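Local coordinates for Lin1840 protein (Listeria innocua serovar 6a, PDB 4ZOC) that probably hydrolyses terminal non-reducing beta-D-glucosyl residues to release glucose, as a family 3 beta-glucosidase taking part in beta-1,2-glucan breakdown, at residues 94-99 with 410-415; 122-127 with 182-187. The protein carries 2 engineered substitutions. All blocks are in the same frame, centred on the assembly; numbering follows the deposited sequence.

Contact 1. Residues 94-99 with 410-415; sequences HGYKTV and NVYGEE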
ATOM      1  N   HIS A  94     -11.928   1.520 -25.673  1.00  7.01           N
ATOM      2  CA  HIS A  94     -10.794   1.821 -26.589  1.00  7.05           C
ATOM      3  C   HIS A  94     -11.143   1.362 -27.969  1.00  7.60           C
ATOM      4  O   HIS A  94     -10.315   0.769 -28.708  1.00 10.63           O
ATOM      5  CB  HIS A  94      -9.464   1.225 -26.090  1.00  7.09           C
ATOM      6  CG  HIS A  94      -9.494  -0.261 -25.880  1.00  6.46           C
ATOM      7  ND1 HIS A  94      -8.859  -1.138 -26.720  1.00  6.93           N
ATOM      8  CD2 HIS A  94      -9.999  -1.013 -24.887  1.00  7.12           C
ATOM      9  CE1 HIS A  94      -9.037  -2.376 -26.305  1.00  7.05           C
ATOM     10  NE2 HIS A  94      -9.752  -2.331 -25.204  1.00  8.16           N
ATOM     11  N   GLY A  95     -12.354   1.719 -28.363  1.00  7.14           N
ATOM     12  CA  GLY A  95     -12.824   1.390 -29.693  1.00  7.30           C
ATOM     13  C   GLY A  95     -14.088   0.557 -29.637  1.00  8.20           C
ATOM     14  O   GLY A  95     -14.359  -0.176 -28.625  1.00 10.56           O
ATOM     15  N   TYR A  96     -14.876   0.676 -30.734  1.00  8.67           N
ATOM     16  CA  TYR A  96     -16.081  -0.043 -30.887  1.00  8.32           C
ATOM     17  C   TYR A  96     -15.840  -1.334 -31.648  1.00 10.07           C
ATOM     18  O   TYR A  96     -15.569  -2.390 -31.038  1.00 11.38           O
ATOM     19  CB  TYR A  96     -17.236   0.836 -31.476  1.00  8.17           C
ATOM     20  CG  TYR A  96     -18.571   0.151 -31.377  1.00  8.32           C
ATOM     21  CD1 TYR A  96     -19.211  -0.008 -30.146  1.00  9.12           C
ATOM     22  CD2 TYR A  96     -19.248  -0.294 -32.495  1.00  9.84           C
ATOM     23  CE1 TYR A  96     -20.407  -0.646 -30.033  1.00  9.11           C
ATOM     24  CE2 TYR A  96     -20.458  -0.915 -32.401  1.00  8.74           C
ATOM     25  CZ  TYR A  96     -21.047  -1.134 -31.139  1.00 10.17           C
ATOM     26  OH  TYR A  96     -22.250  -1.786 -31.019  1.00  9.34           O
ATOM     27  N   LYS A  97     -15.941  -1.287 -32.984  1.00 11.07           N
ATOM     28  CA  LYS A  97     -15.570  -2.435 -33.853  1.00 10.30           C
ATOM     29  C   LYS A  97     -14.152  -2.314 -34.345  1.00 10.25           C
ATOM     30  O   LYS A  97     -13.434  -3.361 -34.406  1.00 10.63           O
ATOM     31  CB  LYS A  97     -16.516  -2.614 -35.046  1.00 12.91           C
ATOM     32  CG  LYS A  97     -17.868  -3.025 -34.568  1.00 15.88           C
ATOM     33  CD  LYS A  97     -18.046  -4.508 -34.544  1.00 22.06           C
ATOM     34  CE  LYS A  97     -19.394  -4.812 -33.901  1.00 25.77           C
ATOM     35  NZ  LYS A  97     -19.342  -6.270 -33.500  1.00 26.31           N
ATOM     36  N   THR A  98     -13.707  -1.088 -34.664  1.00  8.59           N
ATOM     37  CA  THR A  98     -12.292  -0.852 -34.886  1.00  8.77           C
ATOM     38  C   THR A  98     -11.618  -0.650 -33.525  1.00  9.60           C
ATOM     39  O   THR A  98     -11.876   0.387 -32.836  1.00  9.14           O
ATOM     40  CB  THR A  98     -12.004   0.357 -35.808  1.00  9.65           C
ATOM     41  OG1 THR A  98     -12.800   0.253 -36.996  1.00  9.12           O
ATOM     42  CG2 THR A  98     -10.450   0.390 -36.162  1.00  9.51           C
ATOM     43  N   VAL A  99     -10.845  -1.656 -33.085  1.00  8.26           N
ATOM     44  CA  VAL A  99     -10.325  -1.644 -31.729  1.00  7.17           C
ATOM     45  C   VAL A  99      -8.945  -0.995 -31.757  1.00  7.55           C
ATOM     46  O   VAL A  99      -8.080  -1.358 -32.539  1.00  7.98           O
ATOM     47  CB  VAL A  99     -10.294  -3.023 -31.074  1.00  7.34           C
ATOM     48  CG1 VAL A  99      -9.843  -2.954 -29.598  1.00  8.07           C
ATOM     49  CG2 VAL A  99     -11.613  -3.701 -31.194  1.00  8.82           C
ATOM     50  N   ASN A 410     -12.973  -5.061 -24.412  1.00 13.53           N
ATOM     51  CA  ASN A 410     -13.341  -5.071 -25.821  1.00 13.42           C
ATOM     52  C   ASN A 410     -14.671  -5.829 -25.983  1.00 12.36           C
ATOM     53  O   ASN A 410     -14.697  -7.024 -26.171  1.00 14.71           O
ATOM     54  CB  ASN A 410     -12.234  -5.727 -26.639  1.00 12.38           C
ATOM     55  CG  ASN A 410     -12.695  -6.049 -28.008  1.00 12.58           C
ATOM     56  OD1 ASN A 410     -13.390  -5.254 -28.620  1.00 11.63           O
ATOM     57  ND2 ASN A 410     -12.371  -7.230 -28.476  1.00 13.94           N
ATOM     58  N   VAL A 411     -15.775  -5.130 -25.825  1.00 12.34           N
ATOM     59  CA  VAL A 411     -17.120  -5.705 -25.745  1.00 15.29           C
ATOM     60  C   VAL A 411     -17.675  -6.019 -27.122  1.00 16.07           C
ATOM     61  O   VAL A 411     -18.446  -6.975 -27.264  1.00 13.90           O
ATOM     62  CB  VAL A 411     -18.068  -4.801 -24.898  1.00 15.56           C
ATOM     63  CG1 VAL A 411     -19.501  -5.287 -24.850  1.00 16.57           C
ATOM     64  CG2 VAL A 411     -17.550  -4.703 -23.459  1.00 20.72           C
ATOM     65  N   TYR A 412     -17.251  -5.261 -28.137  1.00 12.10           N
ATOM     66  CA  TYR A 412     -17.887  -5.298 -29.442  1.00 11.38           C
ATOM     67  C   TYR A 412     -16.983  -5.687 -30.600  1.00 12.67           C
ATOM     68  O   TYR A 412     -17.481  -6.091 -31.628  1.00 14.37           O
ATOM     69  CB  TYR A 412     -18.534  -3.944 -29.724  1.00 10.56           C
ATOM     70  CG  TYR A 412     -19.646  -3.623 -28.752  1.00 12.30           C
ATOM     71  CD1 TYR A 412     -20.941  -4.115 -28.950  1.00 14.83           C
ATOM     72  CD2 TYR A 412     -19.408  -2.796 -27.638  1.00 12.23           C
ATOM     73  CE1 TYR A 412     -21.961  -3.789 -28.044  1.00 15.58           C
ATOM     74  CE2 TYR A 412     -20.423  -2.484 -26.691  1.00  9.80           C
ATOM     75  CZ  TYR A 412     -21.708  -2.985 -26.925  1.00 14.01           C
ATOM     76  OH  TYR A 412     -22.773  -2.744 -26.093  1.00 14.92           O
ATOM     77  N   GLY A 413     -15.673  -5.660 -30.404  1.00 12.58           N
ATOM     78  CA  GLY A 413     -14.721  -5.939 -31.457  1.00 11.56           C
ATOM     79  C   GLY A 413     -14.523  -7.437 -31.643  1.00 12.76           C
ATOM     80  O   GLY A 413     -14.626  -8.240 -30.677  1.00 13.16           O
ATOM     81  N   GLU A 414     -14.262  -7.824 -32.863  1.00  9.49           N
ATOM     82  CA  GLU A 414     -14.163  -9.245 -33.222  1.00 12.07           C
ATOM     83  C   GLU A 414     -12.721  -9.645 -33.588  1.00 10.20           C
ATOM     84  O   GLU A 414     -12.033  -9.031 -34.431  1.00  9.87           O
ATOM     85  CB  GLU A 414     -15.117  -9.603 -34.377  1.00 14.04           C
ATOM     86  CG  GLU A 414     -16.571  -9.192 -34.093  1.00 17.44           C
ATOM     87  CD  GLU A 414     -17.476  -9.458 -35.254  1.00 20.73           C
ATOM     88  OE1 GLU A 414     -17.651 -10.658 -35.556  1.00 21.46           O
ATOM     89  OE2 GLU A 414     -17.991  -8.475 -35.874  1.00 26.56           O
ATOM     90  N   GLU A 415     -12.299 -10.772 -33.023  1.00 10.84           N
ATOM     91  CA  GLU A 415     -10.979 -11.274 -33.316  1.00  9.10           C
ATOM     92  C   GLU A 415     -10.731 -11.638 -34.810  1.00  9.69           C
ATOM     93  O   GLU A 415      -9.639 -11.434 -35.320  1.00 11.25           O
ATOM     94  CB  GLU A 415     -10.575 -12.417 -32.355  1.00 10.24           C
ATOM     95  CG  GLU A 415     -10.290 -11.874 -30.967  1.00 10.45           C
ATOM     96  CD  GLU A 415      -9.858 -12.900 -29.977  1.00 12.70           C
ATOM     97  OE1 GLU A 415      -9.826 -14.073 -30.357  1.00 14.42           O
ATOM     98  OE2 GLU A 415      -9.601 -12.536 -28.779  1.00 11.13           O
TER
HETATM   99  O   HOH W   1     -15.166  -3.090 -28.387  1.00 14.65           O
HETATM  100  O   HOH W   2     -14.042  -5.942 -34.927  1.00 11.42           O

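Contact 2. Residues 122-127 with 182-187; sequences SALEAT and NLEQMA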
ATOM      1  N   SER A 122     -14.441   5.861 -32.227  1.00  9.64           N
ATOM      2  CA  SER A 122     -15.242   5.064 -31.342  1.00  7.35           C
ATOM      3  C   SER A 122     -16.684   5.567 -31.396  1.00  7.78           C
ATOM      4  O   SER A 122     -17.611   4.779 -31.513  1.00  8.06           O
ATOM      5  CB  SER A 122     -14.719   5.232 -29.941  1.00  6.58           C
ATOM      6  OG  SER A 122     -13.432   4.578 -29.779  1.00  7.68           O
ATOM      7  N   ALA A 123     -16.840   6.886 -31.262  1.00  7.86           N
ATOM      8  CA  ALA A 123     -18.182   7.500 -31.282  1.00  8.75           C
ATOM      9  C   ALA A 123     -18.856   7.391 -32.646  1.00  7.05           C
ATOM     10  O   ALA A 123     -20.034   7.133 -32.701  1.00  6.81           O
ATOM     11  CB  ALA A 123     -18.150   8.945 -30.846  1.00  8.84           C
ATOM     12  N   LEU A 124     -18.087   7.543 -33.718  1.00  8.19           N
ATOM     13  CA  LEU A 124     -18.640   7.369 -35.077  1.00  7.77           C
ATOM     14  C   LEU A 124     -19.286   5.986 -35.200  1.00  8.31           C
ATOM     15  O   LEU A 124     -20.407   5.825 -35.683  1.00  9.01           O
ATOM     16  CB  LEU A 124     -17.451   7.546 -36.092  1.00  7.80           C
ATOM     17  CG  LEU A 124     -17.797   7.122 -37.533  1.00 10.14           C
ATOM     18  CD1 LEU A 124     -18.653   8.190 -38.183  1.00 10.86           C
ATOM     19  CD2 LEU A 124     -16.548   6.827 -38.301  1.00 11.05           C
ATOM     20  N   GLU A 125     -18.554   4.979 -34.751  1.00  8.57           N
ATOM     21  CA  GLU A 125     -19.026   3.600 -34.811  1.00  8.49           C
ATOM     22  C   GLU A 125     -20.121   3.234 -33.823  1.00  8.39           C
ATOM     23  O   GLU A 125     -21.104   2.589 -34.197  1.00 10.85           O
ATOM     24  CB  GLU A 125     -17.815   2.644 -34.649  1.00  8.73           C
ATOM     25  CG  GLU A 125     -16.812   2.755 -35.811  1.00  9.87           C
ATOM     26  CD  GLU A 125     -15.764   1.690 -35.764  1.00  9.29           C
ATOM     27  OE1 GLU A 125     -15.555   1.098 -34.671  1.00 10.62           O
ATOM     28  OE2 GLU A 125     -15.131   1.425 -36.830  1.00 10.40           O
ATOM     29  N   ALA A 126     -19.966   3.703 -32.572  1.00  8.09           N
ATOM     30  CA  ALA A 126     -20.869   3.370 -31.505  1.00  9.21           C
ATOM     31  C   ALA A 126     -22.218   4.025 -31.803  1.00  8.14           C
ATOM     32  O   ALA A 126     -23.259   3.366 -31.619  1.00  7.52           O
ATOM     33  CB  ALA A 126     -20.348   3.862 -30.165  1.00  9.85           C
ATOM     34  N   THR A 127     -22.207   5.262 -32.298  1.00  7.72           N
ATOM     35  CA  THR A 127     -23.503   5.900 -32.665  1.00  8.73           C
ATOM     36  C   THR A 127     -24.151   5.198 -33.821  1.00  9.07           C
ATOM     37  O   THR A 127     -25.374   5.157 -33.898  1.00  9.49           O
ATOM     38  CB  THR A 127     -23.331   7.406 -32.922  1.00  8.45           C
ATOM     39  OG1 THR A 127     -22.377   7.647 -33.982  1.00 10.38           O
ATOM     40  CG2 THR A 127     -22.883   8.126 -31.637  1.00 10.25           C
ATOM     41  N   ASN A 182     -25.176  16.852 -33.549  1.00 12.99           N
ATOM     42  CA  ASN A 182     -24.031  16.135 -33.988  1.00 12.83           C
ATOM     43  C   ASN A 182     -24.204  14.647 -33.581  1.00 12.54           C
ATOM     44  O   ASN A 182     -23.661  14.194 -32.572  1.00 12.22           O
ATOM     45  CB  ASN A 182     -22.756  16.716 -33.304  1.00 13.97           C
ATOM     46  CG  ASN A 182     -22.487  18.169 -33.655  1.00 16.30           C
ATOM     47  OD1 ASN A 182     -21.802  18.928 -32.928  1.00 17.42           O
ATOM     48  ND2 ASN A 182     -23.050  18.585 -34.728  1.00 15.97           N
ATOM     49  N   LEU A 183     -24.912  13.880 -34.407  1.00 10.46           N
ATOM     50  CA  LEU A 183     -25.321  12.533 -34.047  1.00 12.18           C
ATOM     51  C   LEU A 183     -24.305  11.441 -34.318  1.00 10.29           C
ATOM     52  O   LEU A 183     -24.604  10.244 -34.073  1.00 11.89           O
ATOM     53  CB  LEU A 183     -26.651  12.192 -34.754  1.00 12.77           C
ATOM     54  CG  LEU A 183     -27.804  13.213 -34.592  1.00 14.88           C
ATOM     55  CD1 LEU A 183     -29.115  12.655 -35.105  1.00 15.71           C
ATOM     56  CD2 LEU A 183     -27.954  13.741 -33.157  1.00 15.62           C
ATOM     57  N   GLU A 184     -23.100  11.841 -34.702  1.00 11.19           N
ATOM     58  CA  GLU A 184     -21.937  10.906 -34.774  1.00 11.64           C
ATOM     59  C   GLU A 184     -20.990  11.039 -33.566  1.00 11.87           C
ATOM     60  O   GLU A 184     -20.059  10.250 -33.412  1.00 10.34           O
ATOM     61  CB  GLU A 184     -21.077  11.153 -36.020  1.00 12.04           C
ATOM     62  CG  GLU A 184     -21.808  10.804 -37.317  1.00 14.44           C
ATOM     63  CD  GLU A 184     -21.010  11.160 -38.572  1.00 19.86           C
ATOM     64  OE1 GLU A 184     -19.800  11.559 -38.453  1.00 20.26           O
ATOM     65  OE2 GLU A 184     -21.591  11.019 -39.685  1.00 19.76           O
ATOM     66  N   GLN A 185     -21.245  12.046 -32.750  1.00 11.22           N
ATOM     67  CA  GLN A 185     -20.664  12.187 -31.392  1.00 11.51           C
ATOM     68  C   GLN A 185     -21.627  11.640 -30.363  1.00 11.67           C
ATOM     69  O   GLN A 185     -22.828  11.463 -30.623  1.00  8.94           O
ATOM     70  CB  GLN A 185     -20.491  13.659 -31.072  1.00 14.08           C
ATOM     71  CG  GLN A 185     -19.798  14.508 -32.086  1.00 19.15           C
ATOM     72  CD  GLN A 185     -18.416  14.137 -32.364  1.00 20.67           C
ATOM     73  OE1 GLN A 185     -17.921  14.485 -33.418  1.00 33.09           O
ATOM     74  NE2 GLN A 185     -17.754  13.408 -31.464  1.00 24.87           N
ATOM     75  N   MET A 186     -21.112  11.355 -29.162  1.00 11.60           N
ATOM     76  CA  MET A 186     -21.920  10.742 -28.117  1.00  9.71           C
ATOM     77  C   MET A 186     -21.515  11.322 -26.758  1.00 10.00           C
ATOM     78  O   MET A 186     -20.466  11.958 -26.626  1.00 11.54           O
ATOM     79  CB  MET A 186     -21.715   9.234 -28.123  1.00  9.54           C
ATOM     80  CG  MET A 186     -20.354   8.731 -27.647  1.00 10.84           C
ATOM     81  SD  MET A 186     -20.051   7.004 -28.029  1.00 11.38           S
ATOM     82  CE  MET A 186     -21.467   6.194 -27.359  1.00 10.06           C
ATOM     83  N   ALA A 187     -22.342  11.101 -25.746  1.00  9.49           N
ATOM     84  CA  ALA A 187     -22.005  11.516 -24.389  1.00  7.62           C
ATOM     85  C   ALA A 187     -20.931  10.601 -23.794  1.00  7.78           C
ATOM     86  O   ALA A 187     -20.961   9.369 -23.931  1.00  7.61           O
ATOM     87  CB  ALA A 187     -23.205  11.539 -23.515  1.00  7.67           C
TER

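Contact 1. Residues 94-99 with 410-415
Y96 and Y412 stack where two loops of the glycoside hydrolase family 3 fold meet. Loop 94-99 follows strand 87-90 of the TIM barrel; loop 410-415 belongs to the C-terminal domain. The tyrosines form an offset stack, centroids 4.5 Å apart and planes at 29°. Y96 CE1 lies over one face of the Y412 ring, toward its rim, 3.3 Å from Y412 CG. V411 CG1 lies on the opposite face of that ring, near its rim. Y412 CB makes a CH-pi contact over the Y96 face. Y96 OH is bonded to D129 and H131, and Y412 OH to the backbone oxygen of S63, so both rings are tethered at their far ends.

K97 carries the direct polar contacts. Its chain bends at chi2 (-93°), and NZ donates a hydrogen bond to Y412 O at 2.6 Å, in the carbonyl plane. K97 NZ also makes a longer salt bridge to E414 OE2 (3.5 Å).

N410 forms an Asx motif: OD1 accepts from G413 N at 2.9 Å. V99 CG2 packs against this OD1 and G413 CA.

Two waters bridge the loops. One joins Y96 O, N410 OD1 and Y412 N. The other donates to K97 O (2.7 Å) and accepts from E414 N (2.8 Å).

Contact 2. Residues 122-127 with 182-187
A123 and L124, on helix 112-128, face E184 and Q185 at the end of a type I beta turn. The turn runs from N182 to Q185 and is closed by Q185 N to N182 O at 3.2 Å. It precedes strand 187-193 of the TIM barrel. The backbones come close, with the CA atoms of L124 and E184 4.8 Å apart. No hydrogen bond crosses between the two segments. E184 O lies 3.4 Å from L124 N, but the angle is poor. E184 O is also 3.2 Å from A123 O, and two acceptors cannot bond each other.

M186 reaches over the helix surface. Its chi1 of 70° tucks CG in over its own backbone, and the chain bends at chi3. CG meets A123 CB, and M186 SD lies 3.8 Å from A126 CB. CE touches the same methyl. The two small alanines let the thioether lie close to the helix. T134 of the neighbouring barrel strand also touches M186.

T127 sits against the turn. Its CB is 3.3 Å from L183 O, and OG1 packs on E184 CA. CG2 touches Q185 O and M186 CB. At chi1 59°, T127 OG1 turns back along the helix and donates to A123 O at 2.7 Å. That oxygen also accepts from T127 N, so two donors grip it.

L124 and E184 run alongside each other in the same direction. L124 CD1 touches the carboxylate, 3.6 Å from E184 OE1, with CD next.

R354 bonds to T127 OG1, R347 to Q185 O, and Q185 NE2 to the backbone oxygens of Y172 and G171. With these polar atoms tied elsewhere and no bond across, the turn meets the helix through van der Waals contact and fit of shape.

Overall arrangement
The centres of contact 1 and contact 2 lie about 15 Å apart. Both segments of contact 2 fall between the two segments of contact 1 in the sequence. Contact 2 stays within the N-terminal TIM-barrel domain, joining helix 112-128 to the approach to strand 187-193. Contact 1 joins that domain to the C-terminal one. The two meet through E125, on the helix face turned from 182-187. E125 OE2 probably accepts from T98 OG1 (2.6 Å) and E125 OE1 from K97 N (2.9 Å). One barrel helix thus packs against a strand-leading loop and also holds the loop that meets the second domain.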